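Local coordinates for protein cellulose 1,4-beta-cellobiosidase (PDB 4JJJ) that probably cleaves cellulose chains to release cellobiose, this chain being the family 48 glycoside hydrolase domain of a larger cellulase, at residues A[361-366]-A[394-400]. The protein carries 1 engineered substitution. Sequence-based numbering, arbitrary orientation.
With ZN (zinc ion), chain T.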
ATOM      1  N   GLU A 361     -18.308   9.271  -1.263  1.00  5.56           N
ATOM      2  CA  GLU A 361     -19.501   8.644  -0.618  1.00  6.07           C
ATOM      3  C   GLU A 361     -19.099   7.498   0.319  1.00  5.25           C
ATOM      4  O   GLU A 361     -19.566   7.469   1.434  1.00  5.58           O
ATOM      5  CB  GLU A 361     -20.399   8.077  -1.678  1.00  6.07           C
ATOM      6  CG  GLU A 361     -21.108   9.126  -2.466  1.00  6.95           C
ATOM      7  CD  GLU A 361     -22.232   8.558  -3.333  1.00  8.46           C
ATOM      8  OE1 GLU A 361     -22.740   7.470  -3.088  1.00  8.77           O
ATOM      9  OE2 GLU A 361     -22.615   9.183  -4.382  1.00  8.05           O
ATOM     10  N   PHE A 362     -18.148   6.677  -0.137  1.00  4.90           N
ATOM     11  CA  PHE A 362     -17.612   5.559   0.666  1.00  5.02           C
ATOM     12  C   PHE A 362     -16.998   6.006   1.975  1.00  4.87           C
ATOM     13  O   PHE A 362     -17.338   5.507   3.032  1.00  4.82           O
ATOM     14  CB  PHE A 362     -16.537   4.860  -0.183  1.00  4.95           C
ATOM     15  CG  PHE A 362     -15.859   3.686   0.395  1.00  4.87           C
ATOM     16  CD1 PHE A 362     -16.503   2.499   0.604  1.00  4.55           C
ATOM     17  CD2 PHE A 362     -14.460   3.685   0.522  1.00  4.93           C
ATOM     18  CE1 PHE A 362     -15.822   1.366   1.015  1.00  5.12           C
ATOM     19  CE2 PHE A 362     -13.806   2.532   0.935  1.00  5.29           C
ATOM     20  CZ  PHE A 362     -14.454   1.381   1.179  1.00  4.68           C
ATOM     21  N   LEU A 363     -16.151   7.062   1.936  1.00  5.11           N
ATOM     22  CA  LEU A 363     -15.530   7.545   3.101  1.00  4.83           C
ATOM     23  C   LEU A 363     -16.527   8.123   4.139  1.00  4.75           C
ATOM     24  O   LEU A 363     -16.413   7.991   5.325  1.00  5.77           O
ATOM     25  CB  LEU A 363     -14.489   8.559   2.698  1.00  4.66           C
ATOM     26  CG  LEU A 363     -13.284   8.090   1.922  1.00  4.59           C
ATOM     27  CD1 LEU A 363     -12.361   9.255   1.587  1.00  5.06           C
ATOM     28  CD2 LEU A 363     -12.499   6.970   2.667  1.00  4.61           C
ATOM     29  N   GLN A 364     -17.573   8.766   3.613  1.00  4.56           N
ATOM     30  CA  GLN A 364     -18.613   9.344   4.459  1.00  5.31           C
ATOM     31  C   GLN A 364     -19.477   8.214   5.074  1.00  5.11           C
ATOM     32  O   GLN A 364     -19.778   8.290   6.282  1.00  5.24           O
ATOM     33  CB  GLN A 364     -19.462  10.331   3.680  1.00  5.43           C
ATOM     34  CG  GLN A 364     -20.479  11.045   4.511  1.00  6.18           C
ATOM     35  CD  GLN A 364     -19.944  11.858   5.697  1.00  6.37           C
ATOM     36  OE1 GLN A 364     -19.747  13.047   5.609  1.00  7.00           O
ATOM     37  NE2 GLN A 364     -19.623  11.234   6.826  1.00  6.16           N
ATOM     38  N   TRP A 365     -19.797   7.212   4.286  1.00  5.44           N
ATOM     39  CA  TRP A 365     -20.547   6.046   4.738  1.00  5.74           C
ATOM     40  C   TRP A 365     -19.803   5.377   5.878  1.00  5.27           C
ATOM     41  O   TRP A 365     -20.415   4.885   6.853  1.00  5.24           O
ATOM     42  CB  TRP A 365     -20.739   5.086   3.602  1.00  5.66           C
ATOM     43  CG  TRP A 365     -21.286   3.733   3.997  1.00  6.19           C
ATOM     44  CD1 TRP A 365     -22.476   3.469   4.585  1.00  7.06           C
ATOM     45  CD2 TRP A 365     -20.629   2.468   3.815  1.00  5.80           C
ATOM     46  NE1 TRP A 365     -22.602   2.121   4.808  1.00  6.60           N
ATOM     47  CE2 TRP A 365     -21.513   1.464   4.298  1.00  6.84           C
ATOM     48  CE3 TRP A 365     -19.418   2.089   3.249  1.00  6.38           C
ATOM     49  CZ2 TRP A 365     -21.182   0.135   4.304  1.00  6.77           C
ATOM     50  CZ3 TRP A 365     -19.066   0.739   3.290  1.00  5.80           C
ATOM     51  CH2 TRP A 365     -19.936  -0.230   3.755  1.00  6.78           C
ATOM     52  N   LEU A 366     -18.452   5.397   5.846  1.00  4.98           N
ATOM     53  CA  LEU A 366     -17.657   4.691   6.866  1.00  4.69           C
ATOM     54  C   LEU A 366     -17.407   5.531   8.094  1.00  4.60           C
ATOM     55  O   LEU A 366     -16.658   5.083   9.013  1.00  5.09           O
ATOM     56  CB  LEU A 366     -16.289   4.286   6.277  1.00  4.38           C
ATOM     57  CG  LEU A 366     -16.411   3.179   5.218  1.00  4.55           C
ATOM     58  CD1 LEU A 366     -15.173   3.021   4.356  1.00  4.85           C
ATOM     59  CD2 LEU A 366     -16.719   1.843   5.869  1.00  5.24           C
ATOM     60  N   GLN A 394     -24.474  -2.472   3.837  1.00  7.21           N
ATOM     61  CA  GLN A 394     -24.042  -2.490   2.445  1.00  7.24           C
ATOM     62  C   GLN A 394     -23.726  -1.088   1.908  1.00  7.03           C
ATOM     63  O   GLN A 394     -24.249  -0.059   2.408  1.00  6.92           O
ATOM     64  CB  GLN A 394     -25.053  -3.152   1.570  1.00  7.40           C
ATOM     65  CG  GLN A 394     -25.158  -4.639   1.832  1.00  8.31           C
ATOM     66  CD  GLN A 394     -26.141  -5.286   0.890  1.00 13.03           C
ATOM     67  OE1 GLN A 394     -27.328  -5.115   1.095  1.00 18.41           O
ATOM     68  NE2 GLN A 394     -25.690  -5.947  -0.134  1.00 14.33           N
ATOM     69  N   PHE A 395     -22.914  -1.076   0.884  1.00  6.71           N
ATOM     70  CA  PHE A 395     -22.557   0.160   0.143  1.00  7.19           C
ATOM     71  C   PHE A 395     -22.554  -0.320  -1.318  1.00  6.85           C
ATOM     72  O   PHE A 395     -21.687  -1.075  -1.757  1.00  7.35           O
ATOM     73  CB  PHE A 395     -21.196   0.668   0.576  1.00  6.88           C
ATOM     74  CG  PHE A 395     -20.733   1.858  -0.211  1.00  6.36           C
ATOM     75  CD1 PHE A 395     -21.106   3.077   0.125  1.00  6.23           C
ATOM     76  CD2 PHE A 395     -19.822   1.724  -1.240  1.00  6.19           C
ATOM     77  CE1 PHE A 395     -20.653   4.219  -0.575  1.00  5.90           C
ATOM     78  CE2 PHE A 395     -19.379   2.764  -2.014  1.00  6.24           C
ATOM     79  CZ  PHE A 395     -19.797   4.056  -1.640  1.00  6.43           C
ATOM     80  N   TYR A 396     -23.496   0.181  -2.128  1.00  7.96           N
ATOM     81  CA  TYR A 396     -23.615  -0.177  -3.517  1.00  8.21           C
ATOM     82  C   TYR A 396     -23.607  -1.694  -3.716  1.00  8.34           C
ATOM     83  O   TYR A 396     -22.946  -2.231  -4.616  1.00 10.04           O
ATOM     84  CB  TYR A 396     -22.607   0.592  -4.399  1.00  9.19           C
ATOM     85  CG  TYR A 396     -22.847   2.049  -4.582  1.00  8.73           C
ATOM     86  CD1 TYR A 396     -23.434   2.482  -5.729  1.00  9.41           C
ATOM     87  CD2 TYR A 396     -22.547   2.984  -3.618  1.00  7.86           C
ATOM     88  CE1 TYR A 396     -23.721   3.810  -5.890  1.00  8.85           C
ATOM     89  CE2 TYR A 396     -22.821   4.300  -3.756  1.00  9.05           C
ATOM     90  CZ  TYR A 396     -23.449   4.705  -4.891  1.00  9.88           C
ATOM     91  OH  TYR A 396     -23.642   6.067  -5.080  1.00 11.13           O
ATOM     92  N   GLY A 397     -24.270  -2.357  -2.814  1.00  8.24           N
ATOM     93  CA  GLY A 397     -24.393  -3.829  -2.888  1.00  8.37           C
ATOM     94  C   GLY A 397     -23.197  -4.634  -2.373  1.00  8.92           C
ATOM     95  O   GLY A 397     -23.248  -5.878  -2.389  1.00  9.63           O
ATOM     96  N   MET A 398     -22.123  -3.958  -2.046  1.00  7.35           N
ATOM     97  CA  MET A 398     -20.988  -4.559  -1.350  1.00  7.39           C
ATOM     98  C   MET A 398     -21.206  -4.575   0.144  1.00  7.46           C
ATOM     99  O   MET A 398     -22.084  -3.854   0.674  1.00  8.86           O
ATOM    100  CB  MET A 398     -19.692  -3.799  -1.770  1.00  7.54           C
ATOM    101  CG  MET A 398     -19.388  -3.934  -3.181  1.00  8.73           C
ATOM    102  SD  MET A 398     -17.637  -3.494  -3.520  1.00 10.03           S
ATOM    103  CE  MET A 398     -17.757  -1.758  -3.057  1.00  9.18           C
ATOM    104  N   TYR A 399     -20.433  -5.433   0.834  1.00  7.23           N
ATOM    105  CA  TYR A 399     -20.661  -5.679   2.203  1.00  7.51           C
ATOM    106  C   TYR A 399     -19.674  -5.030   3.101  1.00  7.22           C
ATOM    107  O   TYR A 399     -18.462  -5.220   2.880  1.00  8.09           O
ATOM    108  CB  TYR A 399     -20.653  -7.198   2.457  1.00  7.62           C
ATOM    109  CG  TYR A 399     -21.817  -7.868   1.697  1.00  9.74           C
ATOM    110  CD1 TYR A 399     -23.075  -7.786   2.195  1.00 10.25           C
ATOM    111  CD2 TYR A 399     -21.589  -8.463   0.484  1.00 11.90           C
ATOM    112  CE1 TYR A 399     -24.148  -8.329   1.477  1.00 12.59           C
ATOM    113  CE2 TYR A 399     -22.647  -9.005  -0.229  1.00 13.88           C
ATOM    114  CZ  TYR A 399     -23.900  -8.931   0.309  1.00 13.11           C
ATOM    115  OH  TYR A 399     -25.017  -9.431  -0.396  1.00 15.73           O
ATOM    116  N   TYR A 400     -20.114  -4.380   4.174  1.00  6.83           N
ATOM    117  CA  TYR A 400     -19.208  -3.746   5.144  1.00  6.21           C
ATOM    118  C   TYR A 400     -18.236  -4.739   5.742  1.00  6.20           C
ATOM    119  O   TYR A 400     -18.618  -5.804   6.205  1.00  6.22           O
ATOM    120  CB  TYR A 400     -20.012  -3.062   6.271  1.00  6.31           C
ATOM    121  CG  TYR A 400     -19.118  -2.590   7.384  1.00  6.02           C
ATOM    122  CD1 TYR A 400     -18.216  -1.563   7.154  1.00  6.32           C
ATOM    123  CD2 TYR A 400     -19.147  -3.127   8.631  1.00  5.66           C
ATOM    124  CE1 TYR A 400     -17.333  -1.134   8.108  1.00  6.46           C
ATOM    125  CE2 TYR A 400     -18.353  -2.687   9.633  1.00  5.71           C
ATOM    126  CZ  TYR A 400     -17.363  -1.689   9.409  1.00  5.99           C
ATOM    127  OH  TYR A 400     -16.491  -1.228  10.392  1.00  6.31           O
TER
HETATM  128 ZN    ZN T 719     -22.209  10.957  -5.164  1.00  8.83          ZN
HETATM  129  O   HOH W   1     -23.699  11.235  -6.552  1.00  8.87           O
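One face of the Trp365 indole is met by Phe395 CB, which stands almost straight above the six-membered ring, 3.4 Å from its centroid, a CH-pi contact. The edge of Tyr400 is turned toward the opposite face in an offset edge-to-face pair, planes at 88°. Phe395 is itself sandwiched, with Phe362 CD1 over one face and Tyr396 CD2 over the centre of the other. The result is an aromatic cluster in which the C-terminal end of helix 348-365, in an (α/α)6 enzyme, packs against a beta-hairpin closed by a type I' turn from Phe395 to Met398. Tryptophan suits this buried seam because its two broad faces take Phe395 CB on one side and the Tyr400 edge on the other. With CG anti to the backbone N (chi1 176°), Phe395 reaches the helix backbone, its CZ lying 3.4 Å from Phe362 N. The indole also keeps a polar link, NE1 donating to the carbonyl of Asp476. Were Trp365 replaced by an alanine, a gap would probably open between Phe395 CB and the Tyr400 edge, and the Asp476 carbonyl would lose this N-H donor. Leu366 CD2 also meets the edge of the Tyr400 ring, 3.8 Å from Tyr400 CE1. At the other end of the contact, Glu361 has two roles: OE2 binds zinc at 2.0 Å, a site shared with Asp357, while OE1 takes hydrogen bonds from Trp478 and Tyr396. A carboxylate suits this place, having one oxygen for the metal and another for donors. The Tyr396 OH reaches Glu361 OE1 at 2.6 Å on its syn side, 24° out of the carboxylate plane.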